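Local coordinates for metallo-beta-lactamase family protein (Thermus thermophilus, PDB 2ZO4) that binds two zinc ions in one active centre and is probably a hydrolase of the metallo-beta-lactamase superfamily, at residues L68-P73 against D173-F178; A188-L193 against A231-P236; V196-G201 against E245-H250. One frame throughout, in Å; residues are numbered along the deposited sequence.

Contact 1 (L68-P73 against D173-F178); sequences LTHHHP and DGHAAF. With ZN (zinc ion), chain B.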
ATOM      1  N   LEU A  68       6.382  -6.819  -6.092  1.00  8.40           N
ATOM      2  CA  LEU A  68       5.910  -5.632  -5.373  1.00  8.46           C
ATOM      3  C   LEU A  68       4.412  -5.667  -5.117  1.00  8.53           C
ATOM      4  O   LEU A  68       3.619  -5.811  -6.047  1.00  8.76           O
ATOM      5  CB  LEU A  68       6.269  -4.344  -6.131  1.00  7.96           C
ATOM      6  CG  LEU A  68       7.749  -4.023  -6.360  1.00  8.25           C
ATOM      7  CD1 LEU A  68       7.900  -2.711  -7.128  1.00  7.88           C
ATOM      8  CD2 LEU A  68       8.530  -3.973  -5.049  1.00  6.88           C
ATOM      9  N   THR A  69       4.028  -5.518  -3.852  1.00  8.62           N
ATOM     10  CA  THR A  69       2.616  -5.419  -3.495  1.00  8.46           C
ATOM     11  C   THR A  69       2.023  -4.106  -4.000  1.00  8.70           C
ATOM     12  O   THR A  69       0.904  -4.088  -4.512  1.00  8.72           O
ATOM     13  CB  THR A  69       2.386  -5.562  -1.973  1.00  8.49           C
ATOM     14  OG1 THR A  69       3.098  -4.533  -1.277  1.00  8.17           O
ATOM     15  CG2 THR A  69       2.849  -6.939  -1.484  1.00  8.12           C
ATOM     16  N   HIS A  70       2.788  -3.021  -3.872  1.00  8.60           N
ATOM     17  CA  HIS A  70       2.372  -1.697  -4.342  1.00  8.44           C
ATOM     18  C   HIS A  70       3.528  -0.687  -4.434  1.00  8.55           C
ATOM     19  O   HIS A  70       4.676  -1.006  -4.106  1.00  8.25           O
ATOM     20  CB  HIS A  70       1.210  -1.146  -3.498  1.00  8.44           C
ATOM     21  CG  HIS A  70       1.520  -0.994  -2.036  1.00  8.28           C
ATOM     22  ND1 HIS A  70       1.969  -2.036  -1.251  1.00  7.79           N
ATOM     23  CD2 HIS A  70       1.401   0.072  -1.211  1.00  7.95           C
ATOM     24  CE1 HIS A  70       2.128  -1.614  -0.010  1.00  8.33           C
ATOM     25  NE2 HIS A  70       1.788  -0.339   0.043  1.00  9.35           N
ATOM     26  N   HIS A  71       3.193   0.528  -4.871  1.00  8.53           N
ATOM     27  CA  HIS A  71       4.163   1.567  -5.224  1.00  8.93           C
ATOM     28  C   HIS A  71       4.632   2.453  -4.068  1.00  9.22           C
ATOM     29  O   HIS A  71       5.486   3.324  -4.275  1.00  9.19           O
ATOM     30  CB  HIS A  71       3.561   2.492  -6.287  1.00  8.67           C
ATOM     31  CG  HIS A  71       2.538   3.437  -5.738  1.00  8.30           C
ATOM     32  ND1 HIS A  71       1.229   3.069  -5.519  1.00  7.97           N
ATOM     33  CD2 HIS A  71       2.635   4.729  -5.343  1.00  8.46           C
ATOM     34  CE1 HIS A  71       0.560   4.094  -5.024  1.00  8.42           C
ATOM     35  NE2 HIS A  71       1.389   5.114  -4.909  1.00  8.76           N
ATOM     36  N   HIS A  72       4.059   2.282  -2.877  1.00  9.40           N
ATOM     37  CA  HIS A  72       4.436   3.136  -1.751  1.00  9.78           C
ATOM     38  C   HIS A  72       5.927   2.963  -1.445  1.00 10.20           C
ATOM     39  O   HIS A  72       6.468   1.863  -1.610  1.00 10.20           O
ATOM     40  CB  HIS A  72       3.559   2.877  -0.516  1.00 10.03           C
ATOM     41  CG  HIS A  72       2.124   3.282  -0.695  1.00 10.12           C
ATOM     42  ND1 HIS A  72       1.127   2.889   0.173  1.00 10.48           N
ATOM     43  CD2 HIS A  72       1.516   4.030  -1.648  1.00 10.78           C
ATOM     44  CE1 HIS A  72      -0.028   3.386  -0.232  1.00 11.13           C
ATOM     45  NE2 HIS A  72       0.180   4.081  -1.335  1.00 10.73           N
ATOM     46  N   PRO A  73       6.599   4.050  -1.017  1.00 10.35           N
ATOM     47  CA  PRO A  73       8.063   4.071  -0.926  1.00 10.48           C
ATOM     48  C   PRO A  73       8.659   2.968  -0.044  1.00 10.71           C
ATOM     49  O   PRO A  73       9.718   2.436  -0.366  1.00 10.65           O
ATOM     50  CB  PRO A  73       8.365   5.457  -0.335  1.00 10.37           C
ATOM     51  CG  PRO A  73       7.078   5.913   0.278  1.00 10.63           C
ATOM     52  CD  PRO A  73       6.005   5.324  -0.571  1.00 10.27           C
ATOM     53  N   ASP A 173      -3.849   1.706  -5.957  1.00  9.61           N
ATOM     54  CA  ASP A 173      -4.666   1.355  -7.127  1.00  9.81           C
ATOM     55  C   ASP A 173      -4.353  -0.036  -7.687  1.00  9.50           C
ATOM     56  O   ASP A 173      -5.264  -0.821  -7.949  1.00  9.32           O
ATOM     57  CB  ASP A 173      -4.528   2.435  -8.201  1.00  9.79           C
ATOM     58  CG  ASP A 173      -4.883   3.818  -7.673  1.00 11.26           C
ATOM     59  OD1 ASP A 173      -6.061   4.034  -7.323  1.00 11.66           O
ATOM     60  OD2 ASP A 173      -3.983   4.686  -7.594  1.00 13.46           O
ATOM     61  N   GLY A 174      -3.067  -0.331  -7.855  1.00  9.40           N
ATOM     62  CA  GLY A 174      -2.624  -1.647  -8.315  1.00  9.26           C
ATOM     63  C   GLY A 174      -2.001  -2.442  -7.184  1.00  9.24           C
ATOM     64  O   GLY A 174      -0.982  -3.115  -7.365  1.00  9.49           O
ATOM     65  N   HIS A 175      -2.605  -2.363  -6.005  1.00  9.05           N
ATOM     66  CA  HIS A 175      -2.130  -3.160  -4.892  1.00  8.89           C
ATOM     67  C   HIS A 175      -2.420  -4.630  -5.173  1.00  9.15           C
ATOM     68  O   HIS A 175      -3.529  -4.998  -5.585  1.00  9.18           O
ATOM     69  CB  HIS A 175      -2.752  -2.722  -3.569  1.00  8.71           C
ATOM     70  CG  HIS A 175      -2.185  -3.436  -2.383  1.00  8.35           C
ATOM     71  ND1 HIS A 175      -2.605  -4.690  -2.000  1.00  7.66           N
ATOM     72  CD2 HIS A 175      -1.210  -3.081  -1.512  1.00  8.14           C
ATOM     73  CE1 HIS A 175      -1.919  -5.076  -0.938  1.00  8.33           C
ATOM     74  NE2 HIS A 175      -1.065  -4.118  -0.624  1.00  8.23           N
ATOM     75  N   ALA A 176      -1.407  -5.458  -4.963  1.00  9.03           N
ATOM     76  CA  ALA A 176      -1.548  -6.889  -5.149  1.00  9.47           C
ATOM     77  C   ALA A 176      -1.092  -7.620  -3.895  1.00  9.57           C
ATOM     78  O   ALA A 176      -0.046  -7.305  -3.334  1.00  9.63           O
ATOM     79  CB  ALA A 176      -0.743  -7.346  -6.369  1.00  9.19           C
ATOM     80  N   ALA A 177      -1.898  -8.579  -3.448  1.00  9.97           N
ATOM     81  CA  ALA A 177      -1.463  -9.552  -2.445  1.00  9.91           C
ATOM     82  C   ALA A 177      -0.988 -10.814  -3.163  1.00 10.02           C
ATOM     83  O   ALA A 177      -1.369 -11.065  -4.308  1.00  9.95           O
ATOM     84  CB  ALA A 177      -2.594  -9.879  -1.482  1.00 10.10           C
ATOM     85  N   PHE A 178      -0.149 -11.599  -2.495  1.00 10.08           N
ATOM     86  CA  PHE A 178       0.357 -12.835  -3.072  1.00 10.24           C
ATOM     87  C   PHE A 178      -0.051 -14.007  -2.194  1.00 10.71           C
ATOM     88  O   PHE A 178       0.328 -14.080  -1.022  1.00 10.81           O
ATOM     89  CB  PHE A 178       1.875 -12.770  -3.277  1.00 10.21           C
ATOM     90  CG  PHE A 178       2.314 -11.660  -4.200  1.00 10.13           C
ATOM     91  CD1 PHE A 178       2.301 -11.839  -5.581  1.00  9.64           C
ATOM     92  CD2 PHE A 178       2.724 -10.426  -3.685  1.00 10.46           C
ATOM     93  CE1 PHE A 178       2.694 -10.806  -6.444  1.00 10.45           C
ATOM     94  CE2 PHE A 178       3.120  -9.386  -4.540  1.00 10.09           C
ATOM     95  CZ  PHE A 178       3.106  -9.580  -5.918  1.00 10.01           C
TER
HETATM   96 ZN    ZN B 318       1.315   1.186   1.606  1.00 14.64          ZN
HETATM   97  O   HOH W   1       1.671  -4.504  -7.241  1.00 15.17           O
HETATM   98  O   HOH W   2       2.871   1.512   2.836  1.00  8.02           O

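Contact 2 (A188-L193 against A231-P236); sequences AGDALL and AGHFGP. With ZN (zinc ion), chain C; ZN (zinc ion), chain B.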
ATOM      1  N   ALA A 188      -0.164 -10.404   2.413  1.00 10.12           N
ATOM      2  CA  ALA A 188      -1.263  -9.463   2.221  1.00 10.27           C
ATOM      3  C   ALA A 188      -0.856  -8.058   1.792  1.00 10.31           C
ATOM      4  O   ALA A 188      -1.709  -7.272   1.386  1.00 10.15           O
ATOM      5  CB  ALA A 188      -2.118  -9.395   3.491  1.00 10.37           C
ATOM      6  N   GLY A 189       0.436  -7.743   1.878  1.00 10.37           N
ATOM      7  CA  GLY A 189       0.904  -6.368   1.670  1.00 10.35           C
ATOM      8  C   GLY A 189       0.219  -5.448   2.663  1.00 10.55           C
ATOM      9  O   GLY A 189       0.097  -5.786   3.836  1.00 10.22           O
ATOM     10  N   ASP A 190      -0.254  -4.297   2.192  1.00 10.68           N
ATOM     11  CA  ASP A 190      -1.006  -3.388   3.047  1.00 11.27           C
ATOM     12  C   ASP A 190      -2.514  -3.407   2.786  1.00 11.59           C
ATOM     13  O   ASP A 190      -3.204  -2.447   3.104  1.00 11.64           O
ATOM     14  CB  ASP A 190      -0.472  -1.957   2.928  1.00 11.18           C
ATOM     15  CG  ASP A 190       0.949  -1.804   3.448  1.00 11.51           C
ATOM     16  OD1 ASP A 190       1.556  -2.796   3.911  1.00 11.31           O
ATOM     17  OD2 ASP A 190       1.463  -0.671   3.376  1.00 11.94           O
ATOM     18  N   ALA A 191      -3.028  -4.491   2.207  1.00 12.19           N
ATOM     19  CA  ALA A 191      -4.474  -4.631   1.994  1.00 12.67           C
ATOM     20  C   ALA A 191      -5.189  -4.938   3.314  1.00 13.21           C
ATOM     21  O   ALA A 191      -6.403  -4.731   3.448  1.00 12.66           O
ATOM     22  CB  ALA A 191      -4.760  -5.730   0.967  1.00 12.61           C
ATOM     23  N   LEU A 192      -4.409  -5.434   4.274  1.00 14.08           N
ATOM     24  CA  LEU A 192      -4.890  -5.865   5.577  1.00 15.35           C
ATOM     25  C   LEU A 192      -3.757  -5.666   6.582  1.00 15.93           C
ATOM     26  O   LEU A 192      -2.605  -5.989   6.289  1.00 16.02           O
ATOM     27  CB  LEU A 192      -5.265  -7.353   5.516  1.00 15.37           C
ATOM     28  CG  LEU A 192      -6.389  -7.923   6.382  1.00 16.30           C
ATOM     29  CD1 LEU A 192      -7.751  -7.460   5.885  1.00 16.91           C
ATOM     30  CD2 LEU A 192      -6.326  -9.441   6.383  1.00 15.87           C
ATOM     31  N   LEU A 193      -4.082  -5.118   7.750  1.00 16.69           N
ATOM     32  CA  LEU A 193      -3.133  -4.991   8.863  1.00 17.58           C
ATOM     33  C   LEU A 193      -3.842  -5.349  10.164  1.00 18.31           C
ATOM     34  O   LEU A 193      -5.053  -5.162  10.271  1.00 18.32           O
ATOM     35  CB  LEU A 193      -2.570  -3.566   8.954  1.00 17.43           C
ATOM     36  CG  LEU A 193      -1.722  -2.986   7.813  1.00 17.49           C
ATOM     37  CD1 LEU A 193      -1.425  -1.515   8.070  1.00 17.59           C
ATOM     38  CD2 LEU A 193      -0.427  -3.769   7.608  1.00 16.93           C
ATOM     39  N   ALA A 231       1.431  -9.513   6.676  1.00 11.48           N
ATOM     40  CA  ALA A 231       1.190  -8.230   6.037  1.00 11.43           C
ATOM     41  C   ALA A 231       2.447  -7.363   5.977  1.00 11.50           C
ATOM     42  O   ALA A 231       3.517  -7.772   6.434  1.00 11.28           O
ATOM     43  CB  ALA A 231       0.060  -7.501   6.753  1.00 11.43           C
ATOM     44  N   GLY A 232       2.303  -6.169   5.405  1.00 11.61           N
ATOM     45  CA  GLY A 232       3.422  -5.250   5.208  1.00 12.36           C
ATOM     46  C   GLY A 232       3.889  -4.565   6.478  1.00 12.68           C
ATOM     47  O   GLY A 232       5.016  -4.077   6.543  1.00 12.88           O
ATOM     48  N   HIS A 233       3.020  -4.524   7.486  1.00 12.90           N
ATOM     49  CA  HIS A 233       3.356  -3.929   8.779  1.00 13.47           C
ATOM     50  C   HIS A 233       2.732  -4.721   9.918  1.00 13.86           C
ATOM     51  O   HIS A 233       1.747  -5.436   9.717  1.00 13.82           O
ATOM     52  CB  HIS A 233       2.904  -2.466   8.842  1.00 13.37           C
ATOM     53  CG  HIS A 233       3.394  -1.635   7.700  1.00 13.35           C
ATOM     54  ND1 HIS A 233       4.662  -1.097   7.661  1.00 13.54           N
ATOM     55  CD2 HIS A 233       2.791  -1.260   6.547  1.00 13.37           C
ATOM     56  CE1 HIS A 233       4.816  -0.420   6.538  1.00 13.81           C
ATOM     57  NE2 HIS A 233       3.696  -0.505   5.843  1.00 13.76           N
ATOM     58  N   PHE A 234       3.320  -4.586  11.106  1.00 14.62           N
ATOM     59  CA  PHE A 234       2.833  -5.221  12.347  1.00 15.25           C
ATOM     60  C   PHE A 234       2.935  -6.751  12.354  1.00 15.29           C
ATOM     61  O   PHE A 234       3.635  -7.341  11.527  1.00 15.57           O
ATOM     62  CB  PHE A 234       1.407  -4.758  12.695  1.00 15.63           C
ATOM     63  CG  PHE A 234       1.256  -3.267  12.804  1.00 16.43           C
ATOM     64  CD1 PHE A 234       1.601  -2.601  13.973  1.00 17.51           C
ATOM     65  CD2 PHE A 234       0.755  -2.530  11.739  1.00 16.89           C
ATOM     66  CE1 PHE A 234       1.456  -1.216  14.077  1.00 18.25           C
ATOM     67  CE2 PHE A 234       0.613  -1.148  11.825  1.00 17.66           C
ATOM     68  CZ  PHE A 234       0.963  -0.487  12.998  1.00 17.32           C
ATOM     69  N   GLY A 235       2.238  -7.383  13.296  1.00 15.20           N
ATOM     70  CA  GLY A 235       2.325  -8.828  13.491  1.00 15.10           C
ATOM     71  C   GLY A 235       1.459  -9.635  12.540  1.00 15.12           C
ATOM     72  O   GLY A 235       0.695  -9.063  11.754  1.00 14.97           O
ATOM     73  N   PRO A 236       1.579 -10.977  12.602  1.00 15.12           N
ATOM     74  CA  PRO A 236       0.802 -11.898  11.762  1.00 15.15           C
ATOM     75  C   PRO A 236      -0.695 -11.829  12.067  1.00 15.15           C
ATOM     76  O   PRO A 236      -1.084 -11.467  13.184  1.00 15.29           O
ATOM     77  CB  PRO A 236       1.348 -13.280  12.142  1.00 15.33           C
ATOM     78  CG  PRO A 236       2.640 -13.025  12.864  1.00 15.28           C
ATOM     79  CD  PRO A 236       2.492 -11.693  13.510  1.00 15.14           C
TER
HETATM   80 ZN    ZN C 319       3.418  -0.136   3.792  1.00 14.23          ZN
HETATM   81 ZN    ZN B 318       1.315   1.186   1.606  1.00 14.64          ZN
HETATM   82  O   HOH W   2       2.871   1.512   2.836  1.00  8.02           O

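Contact 3 (V196-G201 against E245-H250); sequences VSPNVG and EELKAH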
ATOM      1  N   VAL A 196      -4.039  -1.401  13.066  1.00 22.67           N
ATOM      2  CA  VAL A 196      -4.726  -0.228  12.553  1.00 22.62           C
ATOM      3  C   VAL A 196      -5.309  -0.558  11.188  1.00 22.29           C
ATOM      4  O   VAL A 196      -5.170  -1.686  10.695  1.00 22.42           O
ATOM      5  CB  VAL A 196      -3.754   0.973  12.415  1.00 22.72           C
ATOM      6  CG1 VAL A 196      -3.358   1.502  13.779  1.00 23.42           C
ATOM      7  CG2 VAL A 196      -2.513   0.576  11.615  1.00 23.10           C
ATOM      8  N   SER A 197      -5.968   0.419  10.581  1.00 21.68           N
ATOM      9  CA  SER A 197      -6.344   0.296   9.189  1.00 21.25           C
ATOM     10  C   SER A 197      -5.200   0.809   8.336  1.00 21.15           C
ATOM     11  O   SER A 197      -4.627   1.864   8.632  1.00 20.85           O
ATOM     12  CB  SER A 197      -7.618   1.078   8.875  1.00 21.32           C
ATOM     13  OG  SER A 197      -7.909   1.005   7.488  1.00 20.18           O
ATOM     14  N   PRO A 198      -4.848   0.057   7.278  1.00 21.03           N
ATOM     15  CA  PRO A 198      -3.975   0.645   6.276  1.00 20.92           C
ATOM     16  C   PRO A 198      -4.646   1.870   5.663  1.00 20.81           C
ATOM     17  O   PRO A 198      -5.879   1.919   5.561  1.00 20.93           O
ATOM     18  CB  PRO A 198      -3.822  -0.467   5.233  1.00 20.95           C
ATOM     19  CG  PRO A 198      -4.922  -1.435   5.506  1.00 20.97           C
ATOM     20  CD  PRO A 198      -5.203  -1.339   6.963  1.00 20.97           C
ATOM     21  N   ASN A 199      -3.842   2.855   5.281  1.00 20.77           N
ATOM     22  CA  ASN A 199      -4.339   4.061   4.626  1.00 20.77           C
ATOM     23  C   ASN A 199      -5.249   3.725   3.442  1.00 20.16           C
ATOM     24  O   ASN A 199      -4.995   2.778   2.698  1.00 20.33           O
ATOM     25  CB  ASN A 199      -3.163   4.921   4.149  1.00 21.13           C
ATOM     26  CG  ASN A 199      -3.501   6.404   4.082  1.00 22.49           C
ATOM     27  OD1 ASN A 199      -3.755   7.046   5.108  1.00 24.11           O
ATOM     28  ND2 ASN A 199      -3.486   6.961   2.873  1.00 22.94           N
ATOM     29  N   VAL A 200      -6.333   4.475   3.304  1.00 19.38           N
ATOM     30  CA  VAL A 200      -7.090   4.499   2.064  1.00 18.46           C
ATOM     31  C   VAL A 200      -7.166   5.962   1.630  1.00 17.80           C
ATOM     32  O   VAL A 200      -8.074   6.701   2.020  1.00 17.36           O
ATOM     33  CB  VAL A 200      -8.485   3.809   2.193  1.00 18.67           C
ATOM     34  CG1 VAL A 200      -9.354   4.475   3.264  1.00 19.10           C
ATOM     35  CG2 VAL A 200      -9.188   3.781   0.856  1.00 18.71           C
ATOM     36  N   GLY A 201      -6.173   6.381   0.851  1.00 17.00           N
ATOM     37  CA  GLY A 201      -6.037   7.784   0.486  1.00 16.32           C
ATOM     38  C   GLY A 201      -6.480   8.104  -0.923  1.00 15.91           C
ATOM     39  O   GLY A 201      -6.301   7.298  -1.839  1.00 15.60           O
ATOM     40  N   GLU A 245     -13.383  -8.378   8.465  1.00 16.03           N
ATOM     41  CA  GLU A 245     -14.669  -7.924   8.987  1.00 16.28           C
ATOM     42  C   GLU A 245     -14.515  -6.771   9.978  1.00 15.94           C
ATOM     43  O   GLU A 245     -15.347  -5.871  10.005  1.00 16.01           O
ATOM     44  CB  GLU A 245     -15.460  -9.081   9.617  1.00 16.52           C
ATOM     45  CG  GLU A 245     -16.031 -10.086   8.603  1.00 18.28           C
ATOM     46  CD  GLU A 245     -16.963  -9.448   7.573  1.00 21.19           C
ATOM     47  OE1 GLU A 245     -17.830  -8.629   7.961  1.00 22.73           O
ATOM     48  OE2 GLU A 245     -16.833  -9.777   6.371  1.00 22.08           O
ATOM     49  N   GLU A 246     -13.448  -6.801  10.777  1.00 15.53           N
ATOM     50  CA  GLU A 246     -13.135  -5.711  11.707  1.00 15.56           C
ATOM     51  C   GLU A 246     -12.807  -4.396  10.989  1.00 15.29           C
ATOM     52  O   GLU A 246     -13.203  -3.324  11.442  1.00 15.20           O
ATOM     53  CB  GLU A 246     -11.982  -6.100  12.641  1.00 15.47           C
ATOM     54  CG  GLU A 246     -12.379  -7.054  13.769  1.00 15.75           C
ATOM     55  CD  GLU A 246     -11.189  -7.627  14.532  1.00 16.21           C
ATOM     56  OE1 GLU A 246     -10.028  -7.226  14.277  1.00 16.53           O
ATOM     57  OE2 GLU A 246     -11.422  -8.491  15.404  1.00 18.31           O
ATOM     58  N   LEU A 247     -12.086  -4.486   9.874  1.00 15.07           N
ATOM     59  CA  LEU A 247     -11.707  -3.297   9.102  1.00 14.92           C
ATOM     60  C   LEU A 247     -12.888  -2.714   8.336  1.00 14.97           C
ATOM     61  O   LEU A 247     -12.964  -1.504   8.120  1.00 14.82           O
ATOM     62  CB  LEU A 247     -10.543  -3.606   8.159  1.00 14.87           C
ATOM     63  CG  LEU A 247      -9.179  -3.756   8.835  1.00 14.68           C
ATOM     64  CD1 LEU A 247      -8.147  -4.318   7.866  1.00 14.99           C
ATOM     65  CD2 LEU A 247      -8.713  -2.430   9.411  1.00 14.21           C
ATOM     66  N   LYS A 248     -13.804  -3.591   7.934  1.00 15.07           N
ATOM     67  CA  LYS A 248     -15.087  -3.196   7.372  1.00 15.57           C
ATOM     68  C   LYS A 248     -15.843  -2.334   8.382  1.00 15.29           C
ATOM     69  O   LYS A 248     -16.263  -1.218   8.070  1.00 15.13           O
ATOM     70  CB  LYS A 248     -15.909  -4.444   7.072  1.00 15.86           C
ATOM     71  CG  LYS A 248     -16.496  -4.488   5.696  1.00 17.91           C
ATOM     72  CD  LYS A 248     -15.466  -4.986   4.712  1.00 20.33           C
ATOM     73  CE  LYS A 248     -16.127  -5.558   3.477  1.00 21.98           C
ATOM     74  NZ  LYS A 248     -16.689  -4.523   2.554  1.00 22.56           N
ATOM     75  N   ALA A 249     -15.988  -2.863   9.597  1.00 14.91           N
ATOM     76  CA  ALA A 249     -16.710  -2.197  10.680  1.00 14.90           C
ATOM     77  C   ALA A 249     -16.032  -0.893  11.089  1.00 14.72           C
ATOM     78  O   ALA A 249     -16.705   0.101  11.363  1.00 15.05           O
ATOM     79  CB  ALA A 249     -16.851  -3.134  11.883  1.00 14.82           C
ATOM     80  N   HIS A 250     -14.701  -0.911  11.115  1.00 14.55           N
ATOM     81  CA  HIS A 250     -13.883   0.268  11.398  1.00 14.36           C
ATOM     82  C   HIS A 250     -14.217   1.436  10.472  1.00 14.33           C
ATOM     83  O   HIS A 250     -14.473   2.546  10.930  1.00 14.17           O
ATOM     84  CB  HIS A 250     -12.392  -0.082  11.292  1.00 14.25           C
ATOM     85  CG  HIS A 250     -11.480   1.099  11.427  1.00 14.64           C
ATOM     86  ND1 HIS A 250     -11.304   1.771  12.617  1.00 15.28           N
ATOM     87  CD2 HIS A 250     -10.696   1.730  10.520  1.00 15.08           C
ATOM     88  CE1 HIS A 250     -10.450   2.764  12.438  1.00 15.99           C
ATOM     89  NE2 HIS A 250     -10.066   2.761  11.173  1.00 15.77           N
TER

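Contact 1 (L68-P73 against D173-F178)
Thr69 O takes a short, fairly straight hydrogen bond from Ala176 N (2.7 Å), which arrives in the carbonyl plane. The same oxygen receives a CA-H...O contact from His175 CA at 3.2 Å and lies over one face of the His175 ring, toward its rim. A second, more bent CA-H...O contact runs the other way, from Thr69 CA to Ala176 O at 3.3 Å. In His175, CG anti to the backbone N (chi1 -174°) carries the ring to the His70 side, and its CD2 sits over one face of the His70 ring 3.4 Å from His70 ND1, the two planes inclined at 48°. His70 ND1 donates to Thr69 OG1 (2.7 Å) almost in its ring plane, and Asp37 bonds that hydroxyl in turn. This pairing fixes the rotation of the imidazole and directs its far nitrogen, His70 NE2, at a zinc ion 2.2 Å away. Beyond the ring pair, Thr69 CG2 meets the edge of Phe178 at CE2 (3.9 Å). His72, at the N-cap of helix 73-76, brings ND1 to the same zinc, and His171 and Asp190 complete its protein ligands. His70 and His72, with Asp74 and His75, form the HxHxDH motif of the metallo-beta-lactamase fold.

Contact 2 (A188-L193 against A231-P236)
With CG anti to the carbonyl carbon in both residues (chi1 -65° in Asp190, -53° in His233), the carboxylate and the imidazole converge on one zinc ion from two loops that follow neighbouring parallel strands. This is the aspartate-bridged dinuclear zinc centre of the metallo-beta-lactamase fold. Asp190 OD2 lies 2.1 Å from the zinc that His233 NE2 also binds, and reaches the zinc of His70 and His72 at a longer 2.6 Å. Asp74 and His75 complete the protein ligands of the His233 zinc. A water bound to both metals is the second bridge between them. The carboxylate and ring planes stand 45° apart, and Asp190 OD1 is no metal ligand and rests 3.3 Å from His233 CD2. On the far side of the imidazole, ND1 is hydrogen-bonded to Thr21 O, which helps to set the ring's rotation.

Behind the metals the backbones are joined by Gly232 N, which donates to Gly189 O at 2.7 Å from well above the carbonyl plane. Gly189 is the second residue of a type II' turn running from Ala188 to Ala191, and the turn delivers Asp190 to the site. Gly232 carries no side chain, which allows Asp190 OD1 to approach its CA closely. Leu193 splits its branches: CD1 comes to the edge of the Phe234 ring, while CD2 packs on Ala231 CB and His233. Ala231 CB is itself close to two carbonyl oxygens, 3.1 Å from Leu192 O and 3.4 Å from Gly189 O.

Contact 3 (V196-G201 against E245-H250)
The irregular chain of 196-201 passes beside the 245-250 part of helix 240-261 and comes nearest at Ser197 and Leu247, whose CA atoms are 6.5 Å apart. Leu247 points its side chain at the loop and touches it with both branches. Its CD2 methyl carries most of the contact, lying 3.6 Å from Ser197 CA and close to Ser197 CB and the carbonyl oxygen of Val196. The other methyl, CD1, faces the Pro198 ring at CD, 4.3 Å away. Three residues on, nearly a full turn, His250 joins from the same side of the helix: with CG anti to the backbone N (chi1 174°), its ring swings toward the loop and CD2 meets Ser197 CB obliquely at 3.6 Å. The leucine methyl and the imidazole carbon meet Ser197 CB side by side, both from the helix.

The hydroxyl of Ser197 bonds on both sides of the join. Ser197 OG donates to Pro198 O at 2.9 Å, tilted 30° from the carbonyl plane, and is also hydrogen-bonded to His251 NE2, the next residue of the helix. Farther back, Leu247 and Pro198 both rest against helix 210-222, on Leu218 and Phe214 respectively.

Pro198 also packs against the zinc ligand His171, and Asn199 O is hydrogen-bonded to His171 ND1, so this loop belongs to the second shell of the metal centre. Between 196-201 and 245-250 themselves no hydrogen bond forms; the touching is done almost wholly by carbons, with Val196 O as the one oxygen near Leu247 CD2. The two segments thus meet by van der Waals packing alone, and directionality comes from beside them, in the bond of Ser197 OG to His251 NE2, one residue past the helical segment.

After strand 65-68 the chain runs through the loop 68-73; about a hundred residues on, having finished the six-stranded sheet and begun the five-stranded one, it meets that loop again at 173-178 to close contact 1, joining the two sheets. Contact 1 is complete before contact 2 opens at the end of strand 185-189, the neighbour of strand 176-180; the two touch where His175 NE2 probably bonds Asp190 N, and they share a zinc ion and the bridging water. Contacts 2 and 3 cross: 196-201 starts inside the loop that 231-236 closes, and finds its partner beyond it on helix 240-261. Leu192 packs on Leu247 there, linking the metal loops to that helix.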